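PDB 1NC7: sensory rhodopsin transducer from Thermotoga maritima, which is of unknown function but probably acts as a tetrameric transducer of sensory rhodopsin signals, with magnesium bound between its subunits. Local coordinates for residues D[39-44]-D[123-128]; D[33-38]-D[115-120]. One frame throughout, in Å; residues are numbered along the deposited sequence.

In the fold
Contact 2 is the buried, charged contact of the pair and contact 1 the surface one, and they use different but neighbouring strands. The centre of contact 2 lies about 10 Å from that of the chain; there an arginine of strand 110-121 reaches the chain leaving strand 28-34 through a salt bridge and proline packing. The centre of contact 1, about 19 Å from that of the chain, marks a contact without a direct hydrogen bond, made by a hairpin turn against strand 124-135. Strands 110-121 and 124-135 are neighbours in the eight-stranded antiparallel sheet, and His124 NE2 to Asp119 OD1 (2.8 Å) joins the contacts. Both contacts also meet the third subunit.

Contact 1 of 2, residues D[39-44]-D[123-128]. With MG (magnesium ion), chain G; FMT (formic acid), chain P.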
loop_
_atom_site.group_PDB
_atom_site.type_symbol
_atom_site.label_atom_id
_atom_site.label_comp_id
_atom_site.label_asym_id
_atom_site.label_seq_id
_atom_site.Cartn_x
_atom_site.Cartn_y
_atom_site.Cartn_z
ATOM N N GLY D 39 1.904 19.978 -10.638
ATOM C CA GLY D 39 2.181 19.777 -12.052
ATOM C C GLY D 39 1.004 19.304 -12.886
ATOM O O GLY D 39 -0.024 18.884 -12.355
ATOM N N LYS D 40 1.152 19.380 -14.206
ATOM C CA LYS D 40 0.105 18.942 -15.117
ATOM C C LYS D 40 0.690 18.451 -16.439
ATOM O O LYS D 40 1.850 18.716 -16.752
ATOM C CB LYS D 40 -0.881 20.084 -15.376
ATOM C CG LYS D 40 -0.244 21.348 -15.925
ATOM C CD LYS D 40 -1.272 22.459 -16.080
ATOM C CE LYS D 40 -0.632 23.735 -16.599
ATOM N NZ LYS D 40 0.006 23.530 -17.928
ATOM N N ARG D 41 -0.119 17.717 -17.195
ATOM C CA ARG D 41 0.282 17.200 -18.499
ATOM C C ARG D 41 -0.973 16.931 -19.319
ATOM O O ARG D 41 -1.763 16.046 -18.985
ATOM C CB ARG D 41 1.079 15.899 -18.368
ATOM C CG ARG D 41 1.459 15.318 -19.728
ATOM C CD ARG D 41 2.063 13.931 -19.637
ATOM N NE ARG D 41 3.353 13.929 -18.957
ATOM C CZ ARG D 41 4.204 12.908 -18.978
ATOM N NH1 ARG D 41 3.905 11.803 -19.648
ATOM N NH2 ARG D 41 5.356 12.992 -18.330
ATOM N N GLY D 42 -1.151 17.697 -20.390
ATOM C CA GLY D 42 -2.319 17.518 -21.229
ATOM C C GLY D 42 -3.608 17.768 -20.468
ATOM O O GLY D 42 -3.791 18.832 -19.877
ATOM N N TYR D 43 -4.498 16.781 -20.480
ATOM C CA TYR D 43 -5.782 16.888 -19.793
ATOM C C TYR D 43 -5.662 16.614 -18.297
ATOM O O TYR D 43 -6.547 16.973 -17.520
ATOM C CB TYR D 43 -6.784 15.894 -20.391
ATOM C CG TYR D 43 -7.258 16.212 -21.794
ATOM C CD1 TYR D 43 -8.080 15.320 -22.484
ATOM C CD2 TYR D 43 -6.909 17.407 -22.425
ATOM C CE1 TYR D 43 -8.545 15.610 -23.763
ATOM C CE2 TYR D 43 -7.370 17.707 -23.707
ATOM C CZ TYR D 43 -8.188 16.803 -24.367
ATOM O OH TYR D 43 -8.657 17.092 -25.628
ATOM N N LEU D 44 -4.563 15.982 -17.899
ATOM C CA LEU D 44 -4.352 15.629 -16.500
ATOM C C LEU D 44 -3.626 16.658 -15.645
ATOM O O LEU D 44 -2.742 17.376 -16.109
ATOM C CB LEU D 44 -3.588 14.304 -16.406
ATOM C CG LEU D 44 -4.209 13.053 -17.026
ATOM C CD1 LEU D 44 -3.250 11.886 -16.853
ATOM C CD2 LEU D 44 -5.544 12.749 -16.366
ATOM N N ASN D 123 7.722 16.333 -17.471
ATOM C CA ASN D 123 8.729 15.277 -17.504
ATOM C C ASN D 123 8.626 14.154 -16.466
ATOM O O ASN D 123 9.631 13.521 -16.143
ATOM C CB ASN D 123 10.127 15.898 -17.430
ATOM C CG ASN D 123 10.471 16.709 -18.667
ATOM O OD1 ASN D 123 9.810 17.699 -18.978
ATOM N ND2 ASN D 123 11.508 16.288 -19.380
ATOM N N HIS D 124 7.430 13.916 -15.934
ATOM C CA HIS D 124 7.235 12.821 -14.982
ATOM C C HIS D 124 5.764 12.438 -14.880
ATOM O O HIS D 124 4.880 13.227 -15.214
ATOM C CB HIS D 124 7.794 13.157 -13.589
ATOM C CG HIS D 124 6.966 14.132 -12.812
ATOM N ND1 HIS D 124 7.031 15.494 -13.014
ATOM C CD2 HIS D 124 6.069 13.941 -11.815
ATOM C CE1 HIS D 124 6.211 16.100 -12.172
ATOM N NE2 HIS D 124 5.616 15.180 -11.434
ATOM N N TYR D 125 5.510 11.214 -14.425
ATOM C CA TYR D 125 4.152 10.700 -14.285
ATOM C C TYR D 125 4.254 9.484 -13.369
ATOM O O TYR D 125 4.814 8.461 -13.749
ATOM C CB TYR D 125 3.628 10.299 -15.669
ATOM C CG TYR D 125 2.179 9.865 -15.742
ATOM C CD1 TYR D 125 1.308 10.460 -16.653
ATOM C CD2 TYR D 125 1.695 8.811 -14.964
ATOM C CE1 TYR D 125 -0.003 10.019 -16.794
ATOM C CE2 TYR D 125 0.380 8.359 -15.101
ATOM C CZ TYR D 125 -0.460 8.968 -16.020
ATOM O OH TYR D 125 -1.750 8.516 -16.187
ATOM N N THR D 126 3.730 9.597 -12.155
ATOM C CA THR D 126 3.815 8.483 -11.230
ATOM C C THR D 126 2.600 8.366 -10.322
ATOM O O THR D 126 1.959 9.361 -9.991
ATOM C CB THR D 126 5.095 8.590 -10.369
ATOM O OG1 THR D 126 5.236 7.412 -9.569
ATOM C CG2 THR D 126 5.041 9.814 -9.469
ATOM N N LEU D 127 2.291 7.130 -9.939
ATOM C CA LEU D 127 1.159 6.825 -9.066
ATOM C C LEU D 127 1.615 6.101 -7.806
ATOM O O LEU D 127 2.600 5.376 -7.822
ATOM C CB LEU D 127 0.169 5.902 -9.784
ATOM C CG LEU D 127 -0.726 6.450 -10.894
ATOM C CD1 LEU D 127 -1.378 5.294 -11.658
ATOM C CD2 LEU D 127 -1.778 7.357 -10.282
HETATM N N MSE D 128 0.891 6.305 -6.711
HETATM C CA MSE D 128 1.166 5.597 -5.465
HETATM C C MSE D 128 -0.192 5.440 -4.801
HETATM O O MSE D 128 -1.090 6.251 -5.022
HETATM C CB MSE D 128 2.138 6.362 -4.555
HETATM C CG MSE D 128 1.671 7.726 -4.085
HETATM SE SE MSE D 128 2.933 8.532 -2.844
HETATM C CE MSE D 128 1.739 8.902 -1.355
HETATM MG MG MG G . 4.291 3.840 -7.746
HETATM C C FMT P . 7.045 9.909 -17.095
HETATM O O1 FMT P . 7.916 9.017 -17.022
HETATM O O2 FMT P . 6.887 10.623 -18.107
HETATM O O HOH W 1 3.558 17.613 -10.326
#
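Arg41 and Tyr125 cross at about a right angle, and their flat groups are inclined by 63°. It is Tyr125 CB, not the ring, that lies over one face of the guanidinium, towards its rim. With CG anti to its own backbone N (chi1 178°), Arg41 extends from the turn until the bend at chi3 (-66°) turns its end toward residues 123 to 125. Arg41 NH2 comes 3.2 Å from His124 O, but obliquely and too poorly angled for a hydrogen bond. That nitrogen instead bonds a formate, probably from the crystallisation liquor, with Arg41 NH2 2.8 Å from its O2 and the acceptor at the guanidinium edge. Arg41 NE is held by Gly121 O, and Arg41 NH1 by Asn123 O of the second subunit, so the group is gripped from several directions.

Leu44 approaches the phenol obliquely: its CD1 lies 3.7 Å from Tyr125 CE1 and equally far from Tyr125 OH. That hydroxyl bonds to Asp119 of the second subunit, and His124 of that same subunit stacks on the ring. The turn presenting Arg41 and Leu44 is type II', closed by Arg41 N to Leu44 O (2.9 Å) and Leu44 N to Arg41 O (3.0 Å).

Further along, Leu127 O binds magnesium at 2.3 Å, joined by the same carbonyl of the other three subunits. The hairpin of strands 40-41 and 44-45 borders strand 124-135, which pairs with strand 110-121 on one side and brings its neighbouring copies together around the metal.

Contact 2 of 2, residues D[33-38]-D[115-120]; sequences DGYIPN and LSRLDV. With EDO (1,2-ethanediol), chain O.
Arg117 drives its guanidinium against Asp33, the two flat groups almost perpendicular at 84°. The salt bridge runs from Arg117 NH2 to Asp33 OD1 at 2.8 Å, though as a hydrogen bond it is weak. The same nitrogen makes a second weak bond, to Asp33 O at 3.2 Å, so one residue offers it both a carboxylate and a backbone acceptor. Tyr35 CB sits 3.4 Å above the guanidinium plane, offset toward the rim. Further along the chain, Pro37 CG meets the arginine's aliphatic part at Arg117 CD (4.0 Å), while Pro37 CB rests 3.6 Å from Asp119 OD1.

The anti chi1 of Arg117 (179°) carries its chain out from the strand, and the bend at chi3 turns the guanidinium toward Asp33. A 1,2-ethanediol, probably from the crystallisation liquor, bridges the charged pair: its O2 accepts from Arg117 NH1 at 3.0 Å and donates to Asp33 OD2 at 2.6 Å. In the second shell, Glu48 takes a salt bridge from Arg117 NE and a hydrogen bond from Tyr35 N, tying the arginine to the chain it faces. Ser116 of the third subunit binds Asp33 OD2, and Asp119 OD2 also has its polar partner in that subunit. A leucine in place of Arg117 would probably leave the carboxylates of Asp33 and Glu48 without their shared positive partner.

Strand 110-121 lies between strands 124-135 and 47-54 in the sheet; Arg117 pairs by its backbone with Met128 on the former, and Ser116 with Ser49 on the latter. Strand 28-34 lies in the same sheet beyond strand 124-135; the chain leaving it bonds through Gly34 to Tyr101 and through Ile36 to Cys98, then runs on to strand 40-41.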
loop_
_atom_site.group_PDB
_atom_site.type_symbol
_atom_site.label_atom_id
_atom_site.label_comp_id
_atom_site.label_asym_id
_atom_site.label_seq_id
_atom_site.Cartn_x
_atom_site.Cartn_y
_atom_site.Cartn_z
ATOM N N ASP D 33 -0.383 10.502 4.770
ATOM C CA ASP D 33 0.320 11.227 3.714
ATOM C C ASP D 33 -0.549 11.858 2.638
ATOM O O ASP D 33 -0.844 11.233 1.619
ATOM C CB ASP D 33 1.358 10.321 3.043
ATOM C CG ASP D 33 2.306 11.098 2.140
ATOM O OD1 ASP D 33 2.115 12.323 1.984
ATOM O OD2 ASP D 33 3.242 10.487 1.587
ATOM N N GLY D 34 -0.936 13.109 2.871
ATOM C CA GLY D 34 -1.741 13.836 1.908
ATOM C C GLY D 34 -0.930 14.983 1.330
ATOM O O GLY D 34 -0.204 15.665 2.060
ATOM N N TYR D 35 -1.046 15.199 0.024
ATOM C CA TYR D 35 -0.309 16.268 -0.643
ATOM C C TYR D 35 -0.798 16.404 -2.081
ATOM O O TYR D 35 -0.838 15.421 -2.817
ATOM C CB TYR D 35 1.186 15.932 -0.649
ATOM C CG TYR D 35 2.095 17.008 -1.205
ATOM C CD1 TYR D 35 2.544 18.052 -0.395
ATOM C CD2 TYR D 35 2.543 16.958 -2.523
ATOM C CE1 TYR D 35 3.425 19.014 -0.881
ATOM C CE2 TYR D 35 3.424 17.918 -3.021
ATOM C CZ TYR D 35 3.862 18.940 -2.192
ATOM O OH TYR D 35 4.748 19.879 -2.666
ATOM N N ILE D 36 -1.173 17.615 -2.479
ATOM C CA ILE D 36 -1.627 17.854 -3.843
ATOM C C ILE D 36 -0.492 18.511 -4.625
ATOM O O ILE D 36 -0.187 19.681 -4.406
ATOM C CB ILE D 36 -2.847 18.806 -3.884
ATOM C CG1 ILE D 36 -4.006 18.219 -3.074
ATOM C CG2 ILE D 36 -3.255 19.065 -5.330
ATOM C CD1 ILE D 36 -4.501 16.882 -3.577
ATOM N N PRO D 37 0.164 17.762 -5.530
ATOM C CA PRO D 37 1.265 18.319 -6.328
ATOM C C PRO D 37 0.709 19.381 -7.283
ATOM O O PRO D 37 -0.491 19.412 -7.530
ATOM C CB PRO D 37 1.807 17.097 -7.074
ATOM C CG PRO D 37 1.423 15.944 -6.186
ATOM C CD PRO D 37 0.026 16.318 -5.772
ATOM N N ASN D 38 1.572 20.226 -7.839
ATOM C CA ASN D 38 1.103 21.289 -8.732
ATOM C C ASN D 38 1.358 21.117 -10.230
ATOM O O ASN D 38 1.055 22.017 -11.013
ATOM C CB ASN D 38 1.696 22.630 -8.292
ATOM C CG ASN D 38 3.196 22.700 -8.505
ATOM O OD1 ASN D 38 3.681 22.555 -9.627
ATOM N ND2 ASN D 38 3.937 22.926 -7.428
ATOM N N LEU D 115 -6.502 5.735 -0.658
ATOM C CA LEU D 115 -6.026 7.030 -1.140
ATOM C C LEU D 115 -4.929 6.836 -2.174
ATOM O O LEU D 115 -3.960 6.109 -1.939
ATOM C CB LEU D 115 -5.475 7.877 0.013
ATOM C CG LEU D 115 -4.963 9.280 -0.350
ATOM C CD1 LEU D 115 -6.126 10.141 -0.837
ATOM C CD2 LEU D 115 -4.301 9.920 0.864
ATOM N N SER D 116 -5.082 7.496 -3.316
ATOM C CA SER D 116 -4.101 7.391 -4.382
ATOM C C SER D 116 -3.667 8.766 -4.839
ATOM O O SER D 116 -4.452 9.709 -4.837
ATOM C CB SER D 116 -4.689 6.623 -5.562
ATOM O OG SER D 116 -5.145 5.358 -5.133
ATOM N N ARG D 117 -2.404 8.880 -5.224
ATOM C CA ARG D 117 -1.887 10.152 -5.690
ATOM C C ARG D 117 -1.284 10.033 -7.078
ATOM O O ARG D 117 -0.581 9.071 -7.378
ATOM C CB ARG D 117 -0.809 10.678 -4.734
ATOM C CG ARG D 117 -0.205 12.012 -5.180
ATOM C CD ARG D 117 0.979 12.389 -4.317
ATOM N NE ARG D 117 0.619 12.389 -2.906
ATOM C CZ ARG D 117 1.491 12.516 -1.912
ATOM N NH1 ARG D 117 2.783 12.656 -2.175
ATOM N NH2 ARG D 117 1.070 12.491 -0.656
ATOM N N LEU D 118 -1.596 11.010 -7.923
ATOM C CA LEU D 118 -1.029 11.087 -9.260
ATOM C C LEU D 118 -0.160 12.340 -9.243
ATOM O O LEU D 118 -0.653 13.449 -9.022
ATOM C CB LEU D 118 -2.105 11.249 -10.337
ATOM C CG LEU D 118 -1.517 11.570 -11.721
ATOM C CD1 LEU D 118 -0.754 10.362 -12.254
ATOM C CD2 LEU D 118 -2.630 11.961 -12.681
ATOM N N ASP D 119 1.138 12.155 -9.448
ATOM C CA ASP D 119 2.077 13.266 -9.475
ATOM C C ASP D 119 2.546 13.299 -10.922
ATOM O O ASP D 119 3.266 12.403 -11.366
ATOM C CB ASP D 119 3.256 12.987 -8.543
ATOM C CG ASP D 119 4.117 14.210 -8.303
ATOM O OD1 ASP D 119 4.078 15.147 -9.131
ATOM O OD2 ASP D 119 4.845 14.225 -7.286
ATOM N N VAL D 120 2.122 14.318 -11.656
ATOM C CA VAL D 120 2.475 14.419 -13.060
ATOM C C VAL D 120 3.020 15.788 -13.433
ATOM O O VAL D 120 2.741 16.785 -12.774
ATOM C CB VAL D 120 1.243 14.099 -13.940
ATOM C CG1 VAL D 120 0.159 15.143 -13.712
ATOM C CG2 VAL D 120 1.639 14.043 -15.406
HETATM C C1 EDO O . 6.991 11.654 -0.561
HETATM O O1 EDO O . 7.335 13.046 -0.419
HETATM C C2 EDO O . 5.529 11.523 -0.839
HETATM O O2 EDO O . 4.642 12.182 0.120
#